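Side-chain contacts in peptidase M16 C-terminal domain-containing protein (Enterococcus faecalis, PDB 3D3Y), which is of unknown function but is related to the M16 metallopeptidases and carries an inactive-type M16 domain: residues V6-V9 against K10-L14; G207-E211 against A212-P216. All blocks are in the same frame, centred on the assembly; numbering follows the deposited sequence.

Contact 1: V6-V9 against K10-L14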
ATOM      1  N   VAL A   6      17.375  17.664  -4.689  1.00 38.03           N
ATOM      2  CA  VAL A   6      18.768  17.596  -5.100  1.00 37.64           C
ATOM      3  C   VAL A   6      19.111  16.178  -5.458  1.00 37.12           C
ATOM      4  O   VAL A   6      18.725  15.214  -4.743  1.00 35.69           O
ATOM      5  CB  VAL A   6      19.763  17.962  -3.983  1.00 38.33           C
ATOM      6  CG1 VAL A   6      21.101  18.336  -4.629  1.00 38.66           C
ATOM      7  CG2 VAL A   6      19.254  19.094  -3.143  1.00 39.94           C
ATOM      8  N   GLN A   7      19.823  16.054  -6.568  1.00 35.59           N
ATOM      9  CA  GLN A   7      20.459  14.819  -6.933  1.00 36.91           C
ATOM     10  C   GLN A   7      21.712  14.556  -6.081  1.00 37.16           C
ATOM     11  O   GLN A   7      22.691  15.307  -6.168  1.00 37.18           O
ATOM     12  CB  GLN A   7      20.849  14.877  -8.387  1.00 36.99           C
ATOM     13  CG  GLN A   7      21.165  13.549  -8.991  1.00 40.07           C
ATOM     14  CD  GLN A   7      21.228  13.640 -10.501  1.00 43.57           C
ATOM     15  OE1 GLN A   7      21.681  14.647 -11.054  1.00 46.19           O
ATOM     16  NE2 GLN A   7      20.748  12.606 -11.177  1.00 45.87           N
ATOM     17  N   LEU A   8      21.675  13.491  -5.288  1.00 36.14           N
ATOM     18  CA  LEU A   8      22.844  13.027  -4.529  1.00 35.95           C
ATOM     19  C   LEU A   8      23.777  12.342  -5.507  1.00 36.55           C
ATOM     20  O   LEU A   8      24.860  12.872  -5.790  1.00 36.49           O
ATOM     21  CB  LEU A   8      22.423  12.098  -3.384  1.00 36.00           C
ATOM     22  CG  LEU A   8      21.568  12.795  -2.328  1.00 34.49           C
ATOM     23  CD1 LEU A   8      21.167  11.818  -1.219  1.00 33.31           C
ATOM     24  CD2 LEU A   8      22.217  14.048  -1.755  1.00 36.70           C
ATOM     25  N   VAL A   9      23.344  11.203  -6.052  1.00 36.17           N
ATOM     26  CA  VAL A   9      23.887  10.649  -7.312  1.00 36.07           C
ATOM     27  C   VAL A   9      22.727  10.314  -8.257  1.00 35.78           C
ATOM     28  O   VAL A   9      21.564  10.275  -7.831  1.00 35.41           O
ATOM     29  CB  VAL A   9      24.746   9.362  -7.084  1.00 36.43           C
ATOM     30  CG1 VAL A   9      25.992   9.673  -6.246  1.00 38.12           C
ATOM     31  CG2 VAL A   9      23.930   8.247  -6.423  1.00 35.00           C
ATOM     32  N   LYS A  10      23.024  10.043  -9.525  1.00 35.88           N
ATOM     33  CA  LYS A  10      21.992   9.531 -10.468  1.00 36.20           C
ATOM     34  C   LYS A  10      21.121   8.439  -9.837  1.00 34.76           C
ATOM     35  O   LYS A  10      21.655   7.464  -9.310  1.00 34.96           O
ATOM     36  CB  LYS A  10      22.649   8.965 -11.732  1.00 35.90           C
ATOM     37  CG  LYS A  10      21.713   8.817 -12.927  1.00 37.98           C
ATOM     38  CD  LYS A  10      22.463   8.350 -14.220  1.00 38.98           C
ATOM     39  CE  LYS A  10      22.912   6.865 -14.113  1.00 41.69           C
ATOM     40  NZ  LYS A  10      23.213   6.234 -15.449  1.00 40.62           N
ATOM     41  N   GLY A  11      19.793   8.608  -9.900  1.00 33.48           N
ATOM     42  CA  GLY A  11      18.862   7.650  -9.343  1.00 33.14           C
ATOM     43  C   GLY A  11      18.569   7.798  -7.858  1.00 33.05           C
ATOM     44  O   GLY A  11      17.691   7.115  -7.311  1.00 33.13           O
ATOM     45  N   VAL A  12      19.318   8.678  -7.196  1.00 32.97           N
ATOM     46  CA  VAL A  12      19.182   8.923  -5.758  1.00 32.48           C
ATOM     47  C   VAL A  12      18.981  10.412  -5.488  1.00 31.31           C
ATOM     48  O   VAL A  12      19.902  11.234  -5.634  1.00 31.41           O
ATOM     49  CB  VAL A  12      20.396   8.375  -4.940  1.00 32.95           C
ATOM     50  CG1 VAL A  12      20.169   8.604  -3.422  1.00 32.57           C
ATOM     51  CG2 VAL A  12      20.608   6.873  -5.213  1.00 32.71           C
ATOM     52  N   ASN A  13      17.765  10.744  -5.080  1.00 30.18           N
ATOM     53  CA  ASN A  13      17.374  12.138  -4.920  1.00 30.20           C
ATOM     54  C   ASN A  13      16.899  12.462  -3.537  1.00 29.12           C
ATOM     55  O   ASN A  13      16.295  11.620  -2.862  1.00 30.69           O
ATOM     56  CB  ASN A  13      16.310  12.477  -5.958  1.00 29.20           C
ATOM     57  CG  ASN A  13      16.864  12.420  -7.353  1.00 31.97           C
ATOM     58  OD1 ASN A  13      17.591  13.318  -7.758  1.00 28.60           O
ATOM     59  ND2 ASN A  13      16.589  11.328  -8.075  1.00 33.05           N
ATOM     60  N   LEU A  14      17.215  13.666  -3.092  1.00 28.38           N
ATOM     61  CA  LEU A  14      16.832  14.140  -1.773  1.00 28.45           C
ATOM     62  C   LEU A  14      15.760  15.201  -1.943  1.00 28.87           C
ATOM     63  O   LEU A  14      15.853  16.073  -2.833  1.00 28.70           O
ATOM     64  CB  LEU A  14      18.049  14.711  -1.023  1.00 27.74           C
ATOM     65  CG  LEU A  14      17.854  15.487   0.302  1.00 28.02           C
ATOM     66  CD1 LEU A  14      17.221  14.631   1.421  1.00 28.41           C
ATOM     67  CD2 LEU A  14      19.176  16.047   0.774  1.00 28.95           C
TER
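Gln7 and Asn13 are neighbours on one face of a beta hairpin, and their side chains run alongside each other in one direction. Their amide planes are 21° apart. Asn13 OD1 rests 3.3 Å from Gln7 CA and also touches its CB. Gln7 has CG anti to the backbone N (chi1 -164°) and is extended beyond it. This carries its amide along the strand to the turn, where NE2 lies 3.4 Å from Lys10 CA. The two amides do not bond each other. Glu228 takes their NH2 groups instead: OE2 accepts from Asn13 ND2, and OE1 accepts from Gly11 N and, weakly, from Gln7 NE2.

The backbone is the tight end of an antiparallel hairpin at the edge of a six-stranded mixed sheet. Val6 and Leu14 form a hydrogen-bonded pair, with Leu14 N to Val6 O at 2.7 Å and nearly straight. Gln7 and Asn13 form a non-hydrogen-bonded pair. Next comes a classic beta bulge: two residues, Leu8 and Val9, stand opposite the single Val12. Leu8 N donates to Val12 O at 2.9 Å; the bond from Val9 N to the same oxygen is weak. A type II turn from Val9 to Val12 closes the loop through Val12 N to Val9 O, 2.8 Å. Gly11 takes a positive phi (84°), as suits the third position of such a turn.

The apolar side chains gather on the face away from the amides. Leu8 and Val12 meet at a slant, with Leu8 CD1 4.0 Å from Val12 CG1. Beside them, Val9 CG2 meets Val12 CG2 at 3.8 Å. Leu8 also brings CG to within 4.2 Å of Leu14 CB. Phe223 packs on Val9 and Val12, and Phe218 of helix 211-219 on Leu14.

Contact 2: G207-E211 against A212-P216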
ATOM      1  N   GLY A 207       9.960  18.793   8.004  1.00 30.87           N
ATOM      2  CA  GLY A 207      10.073  19.413   9.332  1.00 31.94           C
ATOM      3  C   GLY A 207      10.685  20.800   9.229  1.00 33.01           C
ATOM      4  O   GLY A 207      10.895  21.310   8.105  1.00 32.36           O
ATOM      5  N   ASP A 208      10.972  21.407  10.386  1.00 32.80           N
ATOM      6  CA  ASP A 208      11.578  22.735  10.427  1.00 33.52           C
ATOM      7  C   ASP A 208      13.066  22.568  10.208  1.00 34.34           C
ATOM      8  O   ASP A 208      13.859  22.582  11.146  1.00 34.37           O
ATOM      9  CB  ASP A 208      11.286  23.430  11.763  1.00 33.23           C
ATOM     10  CG  ASP A 208      11.780  24.883  11.803  1.00 33.82           C
ATOM     11  OD1 ASP A 208      12.274  25.420  10.786  1.00 31.43           O
ATOM     12  OD2 ASP A 208      11.646  25.499  12.871  1.00 32.53           O
ATOM     13  N   VAL A 209      13.420  22.381   8.943  1.00 35.27           N
ATOM     14  CA  VAL A 209      14.786  22.133   8.521  1.00 36.58           C
ATOM     15  C   VAL A 209      15.086  23.013   7.303  1.00 38.23           C
ATOM     16  O   VAL A 209      14.164  23.513   6.649  1.00 37.87           O
ATOM     17  CB  VAL A 209      14.992  20.648   8.108  1.00 36.47           C
ATOM     18  CG1 VAL A 209      14.900  19.725   9.319  1.00 34.60           C
ATOM     19  CG2 VAL A 209      13.978  20.240   7.038  1.00 36.46           C
ATOM     20  N   ASN A 210      16.370  23.168   6.993  1.00 40.44           N
ATOM     21  CA  ASN A 210      16.798  23.811   5.746  1.00 42.48           C
ATOM     22  C   ASN A 210      17.678  22.914   4.871  1.00 42.61           C
ATOM     23  O   ASN A 210      18.490  22.110   5.375  1.00 43.08           O
ATOM     24  CB  ASN A 210      17.532  25.105   6.044  1.00 43.41           C
ATOM     25  CG  ASN A 210      18.887  24.865   6.652  1.00 46.46           C
ATOM     26  OD1 ASN A 210      19.907  24.986   5.977  1.00 51.02           O
ATOM     27  ND2 ASN A 210      18.910  24.500   7.927  1.00 50.01           N
ATOM     28  N   GLU A 211      17.490  23.053   3.559  1.00 42.53           N
ATOM     29  CA  GLU A 211      18.248  22.312   2.558  1.00 42.44           C
ATOM     30  C   GLU A 211      19.761  22.389   2.784  1.00 42.31           C
ATOM     31  O   GLU A 211      20.448  21.365   2.724  1.00 42.10           O
ATOM     32  CB  GLU A 211      17.913  22.829   1.154  1.00 42.58           C
ATOM     33  CG  GLU A 211      18.530  21.986   0.058  1.00 44.05           C
ATOM     34  CD  GLU A 211      17.978  22.271  -1.308  1.00 43.93           C
ATOM     35  OE1 GLU A 211      18.185  23.394  -1.795  1.00 45.39           O
ATOM     36  OE2 GLU A 211      17.359  21.353  -1.903  1.00 46.23           O
ATOM     37  N   ALA A 212      20.262  23.597   3.042  1.00 41.35           N
ATOM     38  CA  ALA A 212      21.693  23.820   3.213  1.00 41.77           C
ATOM     39  C   ALA A 212      22.365  22.906   4.252  1.00 42.09           C
ATOM     40  O   ALA A 212      23.450  22.384   3.992  1.00 42.02           O
ATOM     41  CB  ALA A 212      21.985  25.291   3.507  1.00 42.00           C
ATOM     42  N   GLU A 213      21.744  22.711   5.414  1.00 41.70           N
ATOM     43  CA  GLU A 213      22.304  21.765   6.387  1.00 43.01           C
ATOM     44  C   GLU A 213      22.248  20.319   5.896  1.00 40.68           C
ATOM     45  O   GLU A 213      23.223  19.576   6.050  1.00 40.38           O
ATOM     46  CB  GLU A 213      21.632  21.862   7.763  1.00 43.55           C
ATOM     47  CG  GLU A 213      22.277  20.889   8.790  1.00 46.98           C
ATOM     48  CD  GLU A 213      21.706  20.982  10.196  1.00 47.74           C
ATOM     49  OE1 GLU A 213      22.375  20.465  11.136  1.00 52.08           O
ATOM     50  OE2 GLU A 213      20.597  21.561  10.364  1.00 54.50           O
ATOM     51  N   LEU A 214      21.121  19.927   5.296  1.00 39.14           N
ATOM     52  CA  LEU A 214      20.865  18.511   4.982  1.00 37.56           C
ATOM     53  C   LEU A 214      21.684  17.943   3.820  1.00 36.86           C
ATOM     54  O   LEU A 214      22.065  16.775   3.833  1.00 36.32           O
ATOM     55  CB  LEU A 214      19.371  18.283   4.720  1.00 37.27           C
ATOM     56  CG  LEU A 214      18.508  18.206   5.990  1.00 38.88           C
ATOM     57  CD1 LEU A 214      17.040  18.452   5.679  1.00 38.69           C
ATOM     58  CD2 LEU A 214      18.696  16.844   6.685  1.00 36.05           C
ATOM     59  N   VAL A 215      21.945  18.756   2.804  1.00 35.63           N
ATOM     60  CA  VAL A 215      22.613  18.228   1.632  1.00 35.32           C
ATOM     61  C   VAL A 215      23.977  17.632   2.000  1.00 35.04           C
ATOM     62  O   VAL A 215      24.247  16.499   1.639  1.00 35.09           O
ATOM     63  CB  VAL A 215      22.663  19.253   0.453  1.00 35.42           C
ATOM     64  CG1 VAL A 215      23.497  18.725  -0.684  1.00 35.01           C
ATOM     65  CG2 VAL A 215      21.251  19.491  -0.044  1.00 36.83           C
ATOM     66  N   PRO A 216      24.828  18.383   2.731  1.00 35.50           N
ATOM     67  CA  PRO A 216      26.111  17.795   3.162  1.00 36.01           C
ATOM     68  C   PRO A 216      25.935  16.499   3.960  1.00 36.33           C
ATOM     69  O   PRO A 216      26.643  15.520   3.693  1.00 36.35           O
ATOM     70  CB  PRO A 216      26.723  18.879   4.049  1.00 36.70           C
ATOM     71  CG  PRO A 216      26.069  20.146   3.625  1.00 36.66           C
ATOM     72  CD  PRO A 216      24.692  19.787   3.161  1.00 35.09           C
TER
HETATM   73  O   HOH W   1      18.275  22.286   9.614  1.00 46.48           O
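Val209 reaches Leu214 over the start of a helix, and the two side chains are nearly perpendicular. The chain arrives there from Gly207, the end of strand 200-207, through an inverse gamma turn centred on Asp208. Val209 N bonds weakly back to Gly207 O across this turn. Val209 CG2 then meets Leu214 CD1 at 3.8 Å. Leu106 of helix 105-118 and Val16 of strand 12-18 pack on both residues.

Asn210 is the N-cap of helix 211-219. Its CG sits between the backbone N and the carbonyl carbon (chi1 71°), which brings OD1 round to the first turn. OD1 accepts from Glu213 N at 3.0 Å. The N-H groups of a first turn lack helical carbonyls four residues back, and OD1 serves the one of Glu213. The donor stands above the carbonyl plane, 49° out of it, and so misses the lone-pair directions. The same OD1 lies 3.2 Å from Ala212 CB. The backbone oxygen of Asn210 adds weak bonds from Glu213 N and Leu214 N.

The Glu213 side chain passes crosswise to that of Asn210, with carboxylate and amide planes 26° apart. A water joins the two residues: it donates to Glu213 OE2 at 2.5 Å and accepts weakly from Asn210 N.

Glu211 makes the first i to i+4 bond of normal strength here. Its carbonyl oxygen accepts from Val215 N at 3.0 Å, and the donor comes nearly end-on to the C=O. The Glu211 and Val215 side chains extend together from the helix. Glu211 CG is 3.7 Å from Val215 CG2. Val6 of strand 4-7 packs against both.

Overall arrangement
Contact 1 is a partly buried hairpin end, while contact 2 is a surface contact at the start of a helix. They are about 15 Å apart between centres. Contact 1 lies within the mixed sheet, at its edge, where strands 4-7 and 12-18 pair. Contact 2 leaves that sheet, from strand 200-207 into helix 211-219. The helix packs on the hairpin, where Leu14 CD2 lies 4.1 Å from Val215 CG2. Contact 1 is held by strand bonding, a bulge and a turn, with apolar packing on one face and two amides that turn to Glu228 on the other. Contact 2 is held by an asparagine cap and helical backbone bonding, with a water bridge that is weak on one side.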